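Local coordinates for protein probable molybdenum cofactor guanylyltransferase (PDB 2E8B) that probably transfers the GMP moiety of GTP to molybdenum-bound molybdopterin, with magnesium as cofactor, giving the guanine dinucleotide form of the molybdenum cofactor, at residues Glu81-Ser84 against Ile85-Leu88. Residues are numbered along the deposited sequence; the frame is centred on the assembly and turned at random.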
# COMPACT_ATOMS: atom_id res chain seq x y z
N GLU A 81 -9.22 -1.83 15.59
CA GLU A 81 -9.37 -0.55 14.90
C GLU A 81 -8.88 -0.62 13.46
O GLU A 81 -7.86 -1.25 13.17
CB GLU A 81 -8.58 0.55 15.62
CG GLU A 81 -9.24 1.08 16.88
CD GLU A 81 -8.36 2.10 17.56
OE1 GLU A 81 -7.26 1.73 18.00
OE2 GLU A 81 -8.77 3.28 17.66
N SER A 82 -9.61 0.03 12.57
CA SER A 82 -9.24 0.05 11.16
C SER A 82 -8.63 1.40 10.80
O SER A 82 -9.34 2.38 10.59
CB SER A 82 -10.47 -0.21 10.29
OG SER A 82 -10.15 -0.17 8.92
N ALA A 83 -7.30 1.44 10.74
CA ALA A 83 -6.58 2.66 10.41
C ALA A 83 -5.43 2.30 9.48
O ALA A 83 -4.79 1.26 9.64
CB ALA A 83 -6.05 3.32 11.67
N SER A 84 -5.16 3.15 8.50
CA SER A 84 -4.09 2.89 7.55
C SER A 84 -2.74 2.72 8.22
O SER A 84 -1.93 1.89 7.79
CB SER A 84 -4.02 4.02 6.52
OG SER A 84 -5.21 4.06 5.76
N ILE A 85 -2.49 3.49 9.28
CA ILE A 85 -1.21 3.40 9.97
C ILE A 85 -1.03 2.03 10.60
O ILE A 85 0.10 1.56 10.76
CB ILE A 85 -1.06 4.52 11.03
CG1 ILE A 85 0.39 4.60 11.51
CG2 ILE A 85 -1.99 4.27 12.21
CD1 ILE A 85 0.69 5.77 12.43
N ILE A 86 -2.13 1.37 10.95
CA ILE A 86 -2.07 0.04 11.55
C ILE A 86 -1.73 -0.99 10.48
O ILE A 86 -1.05 -1.98 10.75
CB ILE A 86 -3.40 -0.31 12.25
CG1 ILE A 86 -3.54 0.56 13.51
CG2 ILE A 86 -3.43 -1.80 12.60
CD1 ILE A 86 -4.80 0.32 14.31
N GLY A 87 -2.19 -0.76 9.25
CA GLY A 87 -1.88 -1.68 8.17
C GLY A 87 -0.39 -1.55 7.84
O GLY A 87 0.29 -2.53 7.53
N LEU A 88 0.10 -0.31 7.92
CA LEU A 88 1.50 -0.02 7.65
C LEU A 88 2.37 -0.70 8.70
O LEU A 88 3.38 -1.32 8.38
CB LEU A 88 1.73 1.50 7.68
CG LEU A 88 3.13 2.02 7.33
CD1 LEU A 88 3.48 1.60 5.91
CD2 LEU A 88 3.16 3.54 7.45
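A83 and I86 meet where an extended loop turns into a helix, a compact example of how the first turn binds its own lead-in. A83, in the N-cap position, offers its carbonyl O to I86 N at 3.0 Å, the donor standing above the carbonyl plane, while a weak bond from G87 N reaches the same oxygen. One residue on, S84 O takes L88 N at 3.0 Å in a straighter bond (154°), the first well-formed i to i+4 bond of the helix. The closely packed part is the backbone: A83 O lies 3.3 Å from I86 CB, and the CB of A83 rests more loosely, at 4.2 Å, on I85 CG2 and I86 CG1. Because CG1 of I86 sits anti to the carbonyl carbon (chi1 -70°) and the chain is extended beyond it, CD1 reaches back along the loop to 4.0 Å from E81 CB. An alanine at I86 would remove CG1 and CD1 and would probably leave the CB of E81 without its neighbour in the helix and A83 with only I85 to rest on. On the solvent side, E81 hydrogen-bonds through OE1 to the hydroxyl of Y158. Beyond the cap, I85 packs on helices 146-154 and 160-167, and I86 approaches D77, a predicted GTP-binding residue; in chain order, helix 84-94 links strand 74-76 with strand 99-104 of the central sheet.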